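Local coordinates for protein tubulin-specific chaperone, putative (Trypanosoma brucei, PDB 4B6M) that probably binds alpha-tubulin and microtubule plus ends as tubulin-binding cofactor B, a chaperone represented here by its CAP-Gly domain, at residues Gly9-Cys14 / Glu41-Val46; Ser22-Gly27 / Arg57-Gln62. All coordinates share one frame; numbering follows the deposited sequence. Where two conformers were deposited one is given.

Contact 1: Gly9-Cys14 / Glu41-Val46; sequences GDRCLC and EFDEPV
Arg-11, at the start of strand 11-14, reaches across strand 19-26 to Asp-43, just past the end of strand 36-42, in the antiparallel sheet of this CAP-Gly domain. Its chain bends twice, at chi2 (-76°) and chi3 (-67°), which folds the guanidinium over toward the carboxylate. The grip is end-on and two-pronged: NH1 of Arg-11 meets OD1 of Asp-43 at 2.9 Å, and NH2 of Arg-11 meets OD2 of Asp-43, also at 2.9 Å and almost perfectly straight. OD1 is met on its syn lone pair, OD2 on the syn side but somewhat out of the carboxylate plane, and the two flat groups lie nearly coplanar, 21° apart. NE of Arg-11 goes to the carbonyl of Phe-79 in the C-terminal tail, and NH1 also donates to Ser-22 OG. Further along, Cys-14 enters the core, where its CB lies 3.9 Å from CE1 of Phe-42, at the ring edge. The sulfur stands obliquely to the same ring, SG 5.1 Å from its centroid, while Leu-69 touches both side chains. A partly exposed salt bridge and a buried sulfur-aromatic contact thus join the two strands. With all three of its nitrogens engaged, the guanidinium is fixed in rotation, and the paired charges probably favour the ionised carboxylate of Asp-43.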
ATOM      1  N   GLY A   9      -2.682   6.213  -6.935  1.00 11.15           N
ATOM      2  CA  GLY A   9      -2.912   7.603  -6.578  1.00 10.62           C
ATOM      3  C   GLY A   9      -4.059   7.733  -5.593  1.00 10.24           C
ATOM      4  O   GLY A   9      -4.205   8.768  -4.954  1.00 10.50           O
ATOM      5  N   ASP A  10      -4.854   6.687  -5.433  1.00 10.38           N
ATOM      6  CA  ASP A  10      -5.952   6.741  -4.452  1.00 10.08           C
ATOM      7  C   ASP A  10      -5.436   6.907  -3.025  1.00 10.45           C
ATOM      8  O   ASP A  10      -4.395   6.341  -2.676  1.00  9.90           O
ATOM      9  CB  ASP A  10      -6.799   5.464  -4.483  1.00 10.88           C
ATOM     10  CG  ASP A  10      -7.780   5.448  -5.616  1.00 11.50           C
ATOM     11  OD1 ASP A  10      -7.967   6.502  -6.267  1.00 12.59           O
ATOM     12  OD2 ASP A  10      -8.360   4.370  -5.849  1.00 12.35           O
ATOM     13  N   ARG A  11      -6.156   7.664  -2.197  1.00  9.66           N
ATOM     14  CA  ARG A  11      -5.887   7.673  -0.763  1.00  9.18           C
ATOM     15  C   ARG A  11      -6.691   6.587  -0.077  1.00  9.65           C
ATOM     16  O   ARG A  11      -7.803   6.241  -0.526  1.00 10.03           O
ATOM     17  CB  ARG A  11      -6.184   9.056  -0.150  1.00  9.06           C
ATOM     18  CG  ARG A  11      -5.219  10.128  -0.679  1.00  8.42           C
ATOM     19  CD  ARG A  11      -3.841   9.990  -0.022  1.00  8.17           C
ATOM     20  NE  ARG A  11      -3.916  10.299   1.400  1.00  8.18           N
ATOM     21  CZ  ARG A  11      -2.902  10.216   2.252  1.00  8.38           C
ATOM     22  NH1 ARG A  11      -1.712   9.788   1.829  1.00  8.18           N
ATOM     23  NH2 ARG A  11      -3.085  10.526   3.538  1.00  9.32           N
ATOM     24  N   CYS A  12      -6.158   6.056   1.014  1.00  9.44           N
ATOM     25  CA  CYS A  12      -6.764   4.893   1.658  1.00  9.99           C
ATOM     26  C   CYS A  12      -6.497   4.767   3.145  1.00 10.34           C
ATOM     27  O   CYS A  12      -5.521   5.327   3.667  1.00  9.42           O
ATOM     28  CB  CYS A  12      -6.346   3.615   0.901  1.00  9.92           C
ATOM     29  SG  CYS A  12      -4.547   3.295   0.914  1.00 10.06           S
ATOM     30  N   LEU A  13      -7.375   4.028   3.818  1.00 10.44           N
ATOM     31  CA  LEU A  13      -7.129   3.525   5.150  1.00 10.98           C
ATOM     32  C   LEU A  13      -7.082   2.027   5.012  1.00 11.00           C
ATOM     33  O   LEU A  13      -7.979   1.431   4.396  1.00 11.57           O
ATOM     34  CB  LEU A  13      -8.268   3.874   6.118  1.00 12.21           C
ATOM     35  CG  LEU A  13      -8.411   5.307   6.627  1.00 12.47           C
ATOM     36  CD1 LEU A  13      -9.674   5.406   7.494  1.00 13.11           C
ATOM     37  CD2 LEU A  13      -7.198   5.771   7.409  1.00 13.08           C
ATOM     38  N   CYS A  14      -6.060   1.435   5.596  1.00 10.78           N
ATOM     39  CA  CYS A  14      -5.766   0.017   5.429  1.00 11.50           C
ATOM     40  C   CYS A  14      -5.786  -0.738   6.737  1.00 11.74           C
ATOM     41  O   CYS A  14      -5.215  -0.302   7.732  1.00 11.26           O
ATOM     42  CB  CYS A  14      -4.374  -0.156   4.834  1.00 11.55           C
ATOM     43  SG  CYS A  14      -4.164   0.581   3.216  1.00 11.57           S
ATOM     44  N   GLU A  41       1.941   3.138  -0.014  1.00  7.29           N
ATOM     45  CA  GLU A  41       2.916   3.893   0.752  1.00  7.89           C
ATOM     46  C   GLU A  41       2.186   4.593   1.888  1.00  8.18           C
ATOM     47  O   GLU A  41       1.321   5.467   1.668  1.00  8.13           O
ATOM     48  CB  GLU A  41       3.629   4.918  -0.121  1.00  8.89           C
ATOM     49  CG  GLU A  41       4.614   5.744   0.671  1.00  9.88           C
ATOM     50  CD  GLU A  41       5.354   6.751  -0.187  1.00 11.51           C
ATOM     51  OE1 GLU A  41       5.134   6.779  -1.421  1.00 12.45           O
ATOM     52  OE2 GLU A  41       6.135   7.515   0.390  1.00 13.50           O
ATOM     53  N   PHE A  42       2.528   4.215   3.108  1.00  7.95           N
ATOM     54  CA  PHE A  42       1.902   4.796   4.281  1.00  8.20           C
ATOM     55  C   PHE A  42       2.487   6.152   4.618  1.00  8.77           C
ATOM     56  O   PHE A  42       3.642   6.456   4.275  1.00  8.65           O
ATOM     57  CB  PHE A  42       2.009   3.833   5.460  1.00  8.13           C
ATOM     58  CG  PHE A  42       1.293   2.541   5.221  1.00  8.28           C
ATOM     59  CD1 PHE A  42      -0.092   2.505   5.298  1.00  8.05           C
ATOM     60  CD2 PHE A  42       1.980   1.378   4.878  1.00  7.94           C
ATOM     61  CE1 PHE A  42      -0.787   1.338   5.048  1.00  8.23           C
ATOM     62  CE2 PHE A  42       1.289   0.191   4.649  1.00  8.42           C
ATOM     63  CZ  PHE A  42      -0.103   0.175   4.722  1.00  8.07           C
ATOM     64  N   ASP A  43       1.671   6.968   5.289  1.00  9.32           N
ATOM     65  CA  ASP A  43       2.128   8.258   5.747  1.00 10.11           C
ATOM     66  C   ASP A  43       3.124   8.134   6.888  1.00 10.11           C
ATOM     67  O   ASP A  43       4.071   8.931   6.978  1.00 11.07           O
ATOM     68  CB  ASP A  43       0.946   9.095   6.207  1.00 10.19           C
ATOM     69  CG  ASP A  43       0.058   9.551   5.069  1.00 11.34           C
ATOM     70  OD1 ASP A  43       0.260   9.169   3.899  1.00 10.85           O
ATOM     71  OD2 ASP A  43      -0.900  10.302   5.361  1.00 12.70           O
ATOM     72  N   GLU A  44       2.917   7.128   7.735  1.00 10.01           N
ATOM     73  CA  GLU A  44       3.692   6.853   8.932  1.00 10.29           C
ATOM     74  C   GLU A  44       4.432   5.525   8.732  1.00 10.27           C
ATOM     75  O   GLU A  44       4.053   4.730   7.869  1.00  9.77           O
ATOM     76  CB  GLU A  44       2.754   6.807  10.145  1.00 10.95           C
ATOM     77  CG  GLU A  44       1.988   8.126  10.237  1.00 12.49           C
ATOM     78  CD  GLU A  44       1.310   8.431  11.571  1.00 13.73           C
ATOM     79  OE1 GLU A  44       1.597   7.773  12.577  1.00 15.21           O
ATOM     80  OE2 GLU A  44       0.515   9.397  11.595  1.00 15.67           O
ATOM     81  N   PRO A  45       5.490   5.293   9.505  1.00 10.22           N
ATOM     82  CA  PRO A  45       6.289   4.098   9.225  1.00  9.97           C
ATOM     83  C   PRO A  45       5.685   2.812   9.826  1.00 10.15           C
ATOM     84  O   PRO A  45       6.278   2.143  10.686  1.00  9.95           O
ATOM     85  CB  PRO A  45       7.671   4.459   9.788  1.00 10.20           C
ATOM     86  CG  PRO A  45       7.371   5.488  10.843  1.00 10.36           C
ATOM     87  CD  PRO A  45       6.225   6.283  10.308  1.00 10.11           C
ATOM     88  N   VAL A  46       4.503   2.468   9.297  1.00  9.16           N
ATOM     89  CA  VAL A  46       3.689   1.340   9.744  1.00  9.47           C
ATOM     90  C   VAL A  46       3.599   0.227   8.688  1.00  9.41           C
ATOM     91  O   VAL A  46       2.820  -0.725   8.825  1.00  9.94           O
ATOM     92  CB  VAL A  46       2.268   1.799  10.194  1.00  9.02           C
ATOM     93  CG1 VAL A  46       2.349   2.648  11.474  1.00  9.42           C
ATOM     94  CG2 VAL A  46       1.504   2.483   9.048  1.00  9.69           C
TER

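Contact 2: Ser22-Gly27 / Arg57-Gln62; sequences SVRFVG and RVFQCQ
Phe-59, Phe-25 and Arg-24 carry this contact, with Val-58 as the fourth partner. The ring of Phe-59 turns back from its loop toward the side chains of strand 19-26, its CG set between the backbone N and the carbonyl carbon (chi1 65°). There it meets two consecutive residues of the strand: CB of Arg-24 approaches CD2 of Phe-59 to 3.4 Å, and CB of Phe-25 lies 4.0 Å from CD1 of Phe-59. The arginine uses its aliphatic root here, with CG following beside the ring; farther out the chain bends off to Glu-41, with which NE forms a salt bridge, and the guanidinium lies with one face over CB of Ser-22. On Phe-25 the ring swings out with CG anti to the backbone N (chi1 171°), and CG1 of Val-58 settles over the middle of one face, 3.6 Å from the ring centroid and only 11° off the normal, a clear CH-pi contact. Between the backbones a water donates to O of Arg-24 at 3.0 Å and, weakly, to O of Val-58. The loop has its own brace, since NH1 of Arg-57 donates to the carbonyl O of Phe-59 at 2.8 Å. Two neighbouring strand residues can serve one loop because Arg-24 and Phe-25 together sit opposite the single residue Gly-39, a classic beta bulge that leaves both side chains on the loop's side. Phe-68 adds an edge-to-face ring partner to Phe-59, so an aromatic and aliphatic patch joins the bulged strand to the loop before strand 66-69 in this CAP-Gly domain.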
ATOM      1  N   SER A  22      -1.215   6.072   0.512  1.00  7.80           N
ATOM      2  CA  SER A  22      -1.491   6.305  -0.902  1.00  7.90           C
ATOM      3  C   SER A  22      -1.215   5.033  -1.662  1.00  8.19           C
ATOM      4  O   SER A  22      -0.170   4.404  -1.446  1.00  8.24           O
ATOM      5  CB  SER A  22      -0.561   7.396  -1.440  1.00  8.58           C
ATOM      6  OG  SER A  22      -0.843   8.635  -0.791  1.00  9.45           O
ATOM      7  N   VAL A  23      -2.127   4.673  -2.563  1.00  8.06           N
ATOM      8  CA  VAL A  23      -1.926   3.514  -3.437  1.00  8.08           C
ATOM      9  C   VAL A  23      -0.848   3.807  -4.489  1.00  8.38           C
ATOM     10  O   VAL A  23      -0.973   4.734  -5.297  1.00  8.40           O
ATOM     11  CB  VAL A  23      -3.233   3.114  -4.145  1.00  8.00           C
ATOM     12  CG1 VAL A  23      -3.018   1.964  -5.125  1.00  8.10           C
ATOM     13  CG2 VAL A  23      -4.289   2.740  -3.091  1.00  8.29           C
ATOM     14  N   ARG A  24       0.204   2.990  -4.478  1.00  8.42           N
ATOM     15  CA  ARG A  24       1.315   3.140  -5.420  1.00  8.95           C
ATOM     16  C   ARG A  24       1.360   2.074  -6.519  1.00  9.13           C
ATOM     17  O   ARG A  24       2.053   2.240  -7.513  1.00 10.19           O
ATOM     18  CB  ARG A  24       2.622   3.086  -4.653  1.00  9.29           C
ATOM     19  CG  ARG A  24       2.821   4.196  -3.651  1.00  9.59           C
ATOM     20  CD  ARG A  24       2.562   5.556  -4.260  1.00 10.74           C
ATOM     21  NE  ARG A  24       2.999   6.595  -3.338  1.00 11.95           N
ATOM     22  CZ  ARG A  24       2.552   7.851  -3.349  1.00 13.17           C
ATOM     23  NH1 ARG A  24       1.645   8.243  -4.239  1.00 13.25           N
ATOM     24  NH2 ARG A  24       3.017   8.716  -2.465  1.00 13.63           N
ATOM     25  N   PHE A  25       0.601   0.996  -6.359  1.00  8.97           N
ATOM     26  CA  PHE A  25       0.663  -0.149  -7.256  1.00  8.97           C
ATOM     27  C   PHE A  25      -0.622  -0.947  -7.099  1.00  9.41           C
ATOM     28  O   PHE A  25      -1.107  -1.093  -5.995  1.00  9.44           O
ATOM     29  CB  PHE A  25       1.854  -1.044  -6.885  1.00  8.91           C
ATOM     30  CG  PHE A  25       1.879  -2.358  -7.613  1.00  8.48           C
ATOM     31  CD1 PHE A  25       2.354  -2.433  -8.917  1.00  8.79           C
ATOM     32  CD2 PHE A  25       1.416  -3.525  -6.999  1.00  8.63           C
ATOM     33  CE1 PHE A  25       2.368  -3.644  -9.602  1.00  8.67           C
ATOM     34  CE2 PHE A  25       1.420  -4.734  -7.674  1.00  8.59           C
ATOM     35  CZ  PHE A  25       1.903  -4.796  -8.984  1.00  8.72           C
ATOM     36  N   VAL A  26      -1.148  -1.445  -8.212  1.00 10.08           N
ATOM     37  CA  VAL A  26      -2.227  -2.435  -8.221  1.00 11.57           C
ATOM     38  C   VAL A  26      -1.940  -3.471  -9.305  1.00 12.54           C
ATOM     39  O   VAL A  26      -1.758  -3.125 -10.480  1.00 13.95           O
ATOM     40  CB  VAL A  26      -3.612  -1.787  -8.503  1.00 11.79           C
ATOM     41  CG1 VAL A  26      -4.714  -2.837  -8.432  1.00 12.71           C
ATOM     42  CG2 VAL A  26      -3.883  -0.625  -7.564  1.00 12.32           C
ATOM     43  N   GLY A  27      -1.886  -4.734  -8.931  1.00 12.55           N
ATOM     44  CA  GLY A  27      -1.581  -5.778  -9.902  1.00 13.73           C
ATOM     45  C   GLY A  27      -1.187  -7.091  -9.292  1.00 15.54           C
ATOM     46  O   GLY A  27      -1.220  -7.262  -8.072  1.00 13.30           O
ATOM     47  N   ARG A  57      12.342  -4.523  -6.540  1.00 12.04           N
ATOM     48  CA  ARG A  57      11.474  -3.361  -6.337  1.00 12.36           C
ATOM     49  C   ARG A  57      10.226  -3.495  -7.196  1.00 13.11           C
ATOM     50  O   ARG A  57      10.299  -3.914  -8.361  1.00 14.10           O
ATOM     51  CB  ARG A  57      12.191  -2.033  -6.596  1.00 12.96           C
ATOM     52  CG  ARG A  57      11.319  -0.831  -6.263  1.00 14.00           C
ATOM     53  CD  ARG A  57      12.104   0.372  -5.802  1.00 14.07           C
ATOM     54  NE  ARG A  57      12.907   0.134  -4.590  1.00 14.12           N
ATOM     55  CZ  ARG A  57      12.422   0.156  -3.351  1.00 13.84           C
ATOM     56  NH1 ARG A  57      11.128   0.404  -3.130  1.00 12.94           N
ATOM     57  NH2 ARG A  57      13.235  -0.058  -2.323  1.00 14.46           N
ATOM     58  N   VAL A  58       9.086  -3.172  -6.600  1.00 12.56           N
ATOM     59  CA  VAL A  58       7.833  -3.094  -7.342  1.00 13.21           C
ATOM     60  C   VAL A  58       7.417  -1.641  -7.482  1.00 13.45           C
ATOM     61  O   VAL A  58       7.063  -1.196  -8.585  1.00 13.75           O
ATOM     62  CB  VAL A  58       6.707  -3.949  -6.709  1.00 13.68           C
ATOM     63  CG1 VAL A  58       5.411  -3.785  -7.513  1.00 14.45           C
ATOM     64  CG2 VAL A  58       7.102  -5.414  -6.688  1.00 13.64           C
ATOM     65  N   PHE A  59       7.449  -0.900  -6.381  1.00 13.16           N
ATOM     66  CA  PHE A  59       7.196   0.534  -6.387  1.00 13.95           C
ATOM     67  C   PHE A  59       8.200   1.273  -5.526  1.00 14.83           C
ATOM     68  O   PHE A  59       8.734   0.726  -4.537  1.00 15.64           O
ATOM     69  CB  PHE A  59       5.732   0.863  -5.994  1.00 12.61           C
ATOM     70  CG  PHE A  59       5.362   0.503  -4.574  1.00 11.85           C
ATOM     71  CD1 PHE A  59       4.894  -0.765  -4.286  1.00 11.39           C
ATOM     72  CD2 PHE A  59       5.430   1.463  -3.552  1.00 10.92           C
ATOM     73  CE1 PHE A  59       4.533  -1.115  -2.982  1.00 10.66           C
ATOM     74  CE2 PHE A  59       5.064   1.126  -2.237  1.00 10.85           C
ATOM     75  CZ  PHE A  59       4.612  -0.162  -1.970  1.00 10.02           C
ATOM     76  N   GLN A  60       8.484   2.519  -5.910  1.00 16.00           N
ATOM     77  CA  GLN A  60       9.392   3.382  -5.171  0.50 15.71           C
ATOM     78  C   GLN A  60       8.814   3.634  -3.790  1.00 15.73           C
ATOM     79  O   GLN A  60       7.645   3.997  -3.678  1.00 16.69           O
ATOM     80  CB  GLN A  60       9.564   4.702  -5.919  0.50 17.51           C
ATOM     81  CG  GLN A  60      10.655   5.607  -5.375  0.50 18.53           C
ATOM     82  CD  GLN A  60      10.856   6.827  -6.246  0.50 19.67           C
ATOM     83  OE1 GLN A  60       9.906   7.555  -6.538  0.50 21.29           O
ATOM     84  NE2 GLN A  60      12.094   7.054  -6.673  0.50 20.48           N
ATOM     85  N   CYS A  61       9.632   3.442  -2.763  1.00 14.39           N
ATOM     86  CA  CYS A  61       9.207   3.600  -1.385  1.00 14.02           C
ATOM     87  C   CYS A  61      10.379   3.454  -0.437  1.00 13.91           C
ATOM     88  O   CYS A  61      11.348   2.748  -0.731  1.00 14.42           O
ATOM     89  CB  CYS A  61       8.148   2.544  -1.045  1.00 14.15           C
ATOM     90  SG  CYS A  61       7.308   2.758   0.539  1.00 13.86           S
ATOM     91  N   GLN A  62      10.286   4.114   0.699  0.70 12.91           N
ATOM     92  CA  GLN A  62      11.333   4.048   1.680  0.70 13.13           C
ATOM     93  C   GLN A  62      11.044   3.002   2.762  0.70 12.07           C
ATOM     94  O   GLN A  62       9.893   2.641   2.996  0.70 11.35           O
ATOM     95  CB  GLN A  62      11.590   5.451   2.197  0.70 14.65           C
ATOM     96  CG  GLN A  62      11.999   6.353   1.032  0.70 16.04           C
ATOM     97  CD  GLN A  62      12.008   7.812   1.390  0.70 17.91           C
ATOM     98  OE1 GLN A  62      11.597   8.183   2.485  0.70 19.33           O
ATOM     99  NE2 GLN A  62      12.501   8.652   0.481  0.70 18.84           N
TER
HETATM  100  O   HOH W   1       4.385   0.853  -8.831  1.00 20.99           O

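In the fold
Strand 19-26 unites the two contacts: it runs between strands 11-14 and 36-42 of the five-stranded antiparallel sheet, and the centres of the two contacts are about 11 Å apart. Backbone pairing joins them directly, with N of Gly-9 2.8 Å from O of Val-23 and O of Asp-10 2.8 Å from N of Val-23, both probable hydrogen bonds. Each contact also supplies a polar partner to the other, Ser-22 to Arg-11 and Glu-41 to Arg-24. CG of Glu-41 also packs against SG of Cys-61 at 4.0 Å. A bound formic acid, probably from crystallisation, sits about 4 Å from the side chain of Arg-11.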